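Local coordinates for protein N-acetyltransferase (Staphylococcus aureus subsp. aureus, PDB 4M85) that probably transfers an acetyl group from acetyl-coenzyme A to an amine of its substrate, as a GNAT-family N-acetyltransferase, at residues Arg6-Glu11 with Gln58-Tyr63. Sequence-based numbering, arbitrary orientation.
Sequences RQARPE and QHILVY
Arg6 and Val62 form an antiparallel hydrogen-bonded pair, Arg6 N giving its hydrogen to Val62 O at 3.1 Å and Val62 N returning one to Arg6 O at 2.9 Å. Where the first strand is leaving the sheet, Ala8 N still reaches Ile60 O, also at 2.9 Å, although from a direction tilted 33° out of the carbonyl plane. Leu61 CA adds a CA-H...O contact to Arg6 O.

These bonds attach strand 4-7, the outermost strand on its side, to strand 60-65 of the mixed GNAT sheet; the 46 residues between the segments are largely helical, as in the helical region that follows the first strand of this fold.

Among apolar contacts, Ala8 CB lies 3.8 Å from Ile60 CB and also meets Val62 CG1. A lone methyl suits this close approach, and Ile16 of helix 13-26 packs against all three residues. At the exposed margin, where a polar, flexible side chain is at home, Gln7 bends at chi2 (-69°), which brings its amide back to Leu61, with OE1 3.2 Å from CD2.

Val62 CG2 sits under one face of the Arg6 guanidinium, offset toward the rim and 3.6 Å from CZ, while Arg9 NH1 stands over the opposite face. Arginine suits this place because its long, extended chain lays a flat group on the methyl while its N-H groups reach acceptors: Arg6 NH1 donates to Gln7 O at 3.0 Å, and salt bridges to Glu64 and Asp12 further fix the group and probably offset the charge of the neighbouring arginine.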
ATOM      1  N   ARG A   6      -9.281 -12.271  -0.807  1.00 19.96           N
ATOM      2  CA  ARG A   6      -9.851 -12.249   0.536  1.00 20.65           C
ATOM      3  C   ARG A   6      -9.159 -11.223   1.413  1.00 21.26           C
ATOM      4  O   ARG A   6      -8.078 -10.709   1.070  1.00 18.55           O
ATOM      5  CB  ARG A   6      -9.705 -13.630   1.196  1.00 21.04           C
ATOM      6  CG  ARG A   6      -8.281 -14.180   1.154  1.00 22.12           C
ATOM      7  CD  ARG A   6      -7.989 -15.242   2.210  1.00 22.19           C
ATOM      8  NE  ARG A   6      -6.593 -15.689   2.127  1.00 22.16           N
ATOM      9  CZ  ARG A   6      -5.580 -15.166   2.824  1.00 21.85           C
ATOM     10  NH1 ARG A   6      -5.768 -14.165   3.677  1.00 21.74           N
ATOM     11  NH2 ARG A   6      -4.363 -15.639   2.660  1.00 21.68           N
ATOM     12  N   GLN A   7      -9.764 -10.958   2.570  1.00 23.47           N
ATOM     13  CA  GLN A   7      -9.149 -10.095   3.556  1.00 24.41           C
ATOM     14  C   GLN A   7      -7.858 -10.723   4.025  1.00 23.38           C
ATOM     15  O   GLN A   7      -7.771 -11.935   4.211  1.00 23.80           O
ATOM     16  CB  GLN A   7     -10.052  -9.870   4.762  1.00 28.06           C
ATOM     17  CG  GLN A   7     -11.114  -8.810   4.584  1.00 32.22           C
ATOM     18  CD  GLN A   7     -10.575  -7.385   4.495  1.00 33.76           C
ATOM     19  OE1 GLN A   7     -11.175  -6.560   3.811  1.00 36.88           O
ATOM     20  NE2 GLN A   7      -9.454  -7.090   5.174  1.00 33.55           N
ATOM     21  N   ALA A   8      -6.849  -9.878   4.228  1.00 22.38           N
ATOM     22  CA  ALA A   8      -5.589 -10.300   4.809  1.00 20.70           C
ATOM     23  C   ALA A   8      -5.851 -10.850   6.208  1.00 20.89           C
ATOM     24  O   ALA A   8      -6.822 -10.470   6.859  1.00 19.82           O
ATOM     25  CB  ALA A   8      -4.637  -9.119   4.877  1.00 21.14           C
ATOM     26  N   ARG A   9      -5.022 -11.789   6.640  1.00 21.14           N
ATOM     27  CA  ARG A   9      -5.034 -12.261   8.011  1.00 21.77           C
ATOM     28  C   ARG A   9      -3.661 -11.986   8.607  1.00 21.45           C
ATOM     29  O   ARG A   9      -2.705 -11.769   7.866  1.00 19.55           O
ATOM     30  CB  ARG A   9      -5.284 -13.756   8.041  1.00 24.61           C
ATOM     31  CG  ARG A   9      -6.614 -14.212   7.459  1.00 26.34           C
ATOM     32  CD  ARG A   9      -6.737 -15.727   7.617  1.00 27.94           C
ATOM     33  NE  ARG A   9      -7.722 -16.298   6.695  1.00 30.85           N
ATOM     34  CZ  ARG A   9      -7.446 -17.038   5.613  1.00 31.16           C
ATOM     35  NH1 ARG A   9      -6.210 -17.339   5.257  1.00 31.53           N
ATOM     36  NH2 ARG A   9      -8.444 -17.492   4.876  1.00 35.54           N
ATOM     37  N   PRO A  10      -3.549 -12.016   9.945  1.00 21.70           N
ATOM     38  CA  PRO A  10      -2.270 -11.699  10.599  1.00 21.45           C
ATOM     39  C   PRO A  10      -1.081 -12.458  10.024  1.00 22.53           C
ATOM     40  O   PRO A  10       0.000 -11.891   9.855  1.00 19.94           O
ATOM     41  CB  PRO A  10      -2.532 -12.114  12.048  1.00 21.64           C
ATOM     42  CG  PRO A  10      -3.983 -11.788  12.247  1.00 22.00           C
ATOM     43  CD  PRO A  10      -4.658 -12.051  10.921  1.00 21.54           C
ATOM     44  N   GLU A  11      -1.300 -13.736   9.724  1.00 24.40           N
ATOM     45  CA  GLU A  11      -0.254 -14.613   9.182  1.00 26.62           C
ATOM     46  C   GLU A  11       0.198 -14.260   7.764  1.00 24.79           C
ATOM     47  O   GLU A  11       1.228 -14.770   7.287  1.00 23.94           O
ATOM     48  CB  GLU A  11      -0.679 -16.087   9.236  1.00 31.26           C
ATOM     49  CG  GLU A  11      -2.180 -16.333   9.070  1.00 37.17           C
ATOM     50  CD  GLU A  11      -2.954 -16.051  10.358  1.00 41.06           C
ATOM     51  OE1 GLU A  11      -2.479 -16.466  11.445  1.00 49.13           O
ATOM     52  OE2 GLU A  11      -4.005 -15.389  10.296  1.00 41.54           O
ATOM     53  N   GLN A  58      -6.243  -5.148   8.406  1.00 22.05           N
ATOM     54  CA  GLN A  58      -7.635  -4.787   8.212  1.00 24.15           C
ATOM     55  C   GLN A  58      -7.796  -3.813   7.054  1.00 22.69           C
ATOM     56  O   GLN A  58      -8.906  -3.514   6.696  1.00 19.89           O
ATOM     57  CB  GLN A  58      -8.220  -4.105   9.460  1.00 27.09           C
ATOM     58  CG  GLN A  58      -8.328  -5.002  10.668  1.00 30.75           C
ATOM     59  CD  GLN A  58      -9.063  -4.323  11.813  1.00 35.37           C
ATOM     60  OE1 GLN A  58      -8.789  -3.168  12.148  1.00 37.01           O
ATOM     61  NE2 GLN A  58      -9.994  -5.048  12.431  1.00 41.06           N
ATOM     62  N   HIS A  59      -6.701  -3.287   6.503  1.00 19.97           N
ATOM     63  CA  HIS A  59      -6.787  -2.381   5.380  1.00 17.45           C
ATOM     64  C   HIS A  59      -6.401  -3.087   4.089  1.00 17.52           C
ATOM     65  O   HIS A  59      -6.266  -2.427   3.062  1.00 16.00           O
ATOM     66  CB  HIS A  59      -5.844  -1.177   5.559  1.00 17.72           C
ATOM     67  CG  HIS A  59      -6.157  -0.333   6.750  1.00 17.16           C
ATOM     68  ND1 HIS A  59      -5.260   0.572   7.273  1.00 15.92           N
ATOM     69  CD2 HIS A  59      -7.252  -0.290   7.544  1.00 17.19           C
ATOM     70  CE1 HIS A  59      -5.813   1.173   8.308  1.00 16.81           C
ATOM     71  NE2 HIS A  59      -7.008   0.653   8.508  1.00 16.85           N
ATOM     72  N   ILE A  60      -6.198  -4.411   4.143  1.00 17.76           N
ATOM     73  CA  ILE A  60      -5.547  -5.123   3.048  1.00 16.92           C
ATOM     74  C   ILE A  60      -6.392  -6.281   2.533  1.00 16.80           C
ATOM     75  O   ILE A  60      -6.902  -7.083   3.323  1.00 15.82           O
ATOM     76  CB  ILE A  60      -4.148  -5.628   3.469  1.00 16.92           C
ATOM     77  CG1 ILE A  60      -3.279  -4.435   3.934  1.00 16.46           C
ATOM     78  CG2 ILE A  60      -3.493  -6.413   2.314  1.00 16.72           C
ATOM     79  CD1 ILE A  60      -1.873  -4.778   4.398  1.00 16.51           C
ATOM     80  N   LEU A  61      -6.536  -6.340   1.196  1.00 17.48           N
ATOM     81  CA  LEU A  61      -6.985  -7.545   0.490  1.00 17.79           C
ATOM     82  C   LEU A  61      -5.785  -8.203  -0.192  1.00 18.14           C
ATOM     83  O   LEU A  61      -4.925  -7.526  -0.751  1.00 18.87           O
ATOM     84  CB  LEU A  61      -8.058  -7.261  -0.574  1.00 18.14           C
ATOM     85  CG  LEU A  61      -9.316  -6.515  -0.154  1.00 18.78           C
ATOM     86  CD1 LEU A  61     -10.164  -6.340  -1.389  1.00 19.31           C
ATOM     87  CD2 LEU A  61     -10.106  -7.269   0.909  1.00 19.44           C
ATOM     88  N   VAL A  62      -5.731  -9.529  -0.138  1.00 17.73           N
ATOM     89  CA  VAL A  62      -4.657 -10.267  -0.764  1.00 17.89           C
ATOM     90  C   VAL A  62      -5.232 -11.142  -1.862  1.00 18.31           C
ATOM     91  O   VAL A  62      -6.407 -11.559  -1.784  1.00 18.36           O
ATOM     92  CB  VAL A  62      -3.844 -11.133   0.234  1.00 17.21           C
ATOM     93  CG1 VAL A  62      -3.258 -10.258   1.339  1.00 17.85           C
ATOM     94  CG2 VAL A  62      -4.698 -12.216   0.873  1.00 17.82           C
ATOM     95  N   TYR A  63      -4.388 -11.387  -2.866  1.00 18.21           N
ATOM     96  CA  TYR A  63      -4.614 -12.422  -3.879  1.00 19.99           C
ATOM     97  C   TYR A  63      -3.759 -13.647  -3.527  1.00 20.02           C
ATOM     98  O   TYR A  63      -2.534 -13.622  -3.621  1.00 18.68           O
ATOM     99  CB  TYR A  63      -4.279 -11.912  -5.278  1.00 20.00           C
ATOM    100  CG  TYR A  63      -4.906 -12.727  -6.395  1.00 21.85           C
ATOM    101  CD1 TYR A  63      -4.401 -13.983  -6.736  1.00 23.09           C
ATOM    102  CD2 TYR A  63      -5.997 -12.236  -7.129  1.00 23.32           C
ATOM    103  CE1 TYR A  63      -4.968 -14.738  -7.772  1.00 23.84           C
ATOM    104  CE2 TYR A  63      -6.580 -12.990  -8.149  1.00 24.65           C
ATOM    105  CZ  TYR A  63      -6.053 -14.248  -8.468  1.00 25.30           C
ATOM    106  OH  TYR A  63      -6.592 -15.008  -9.496  1.00 25.22           O
TER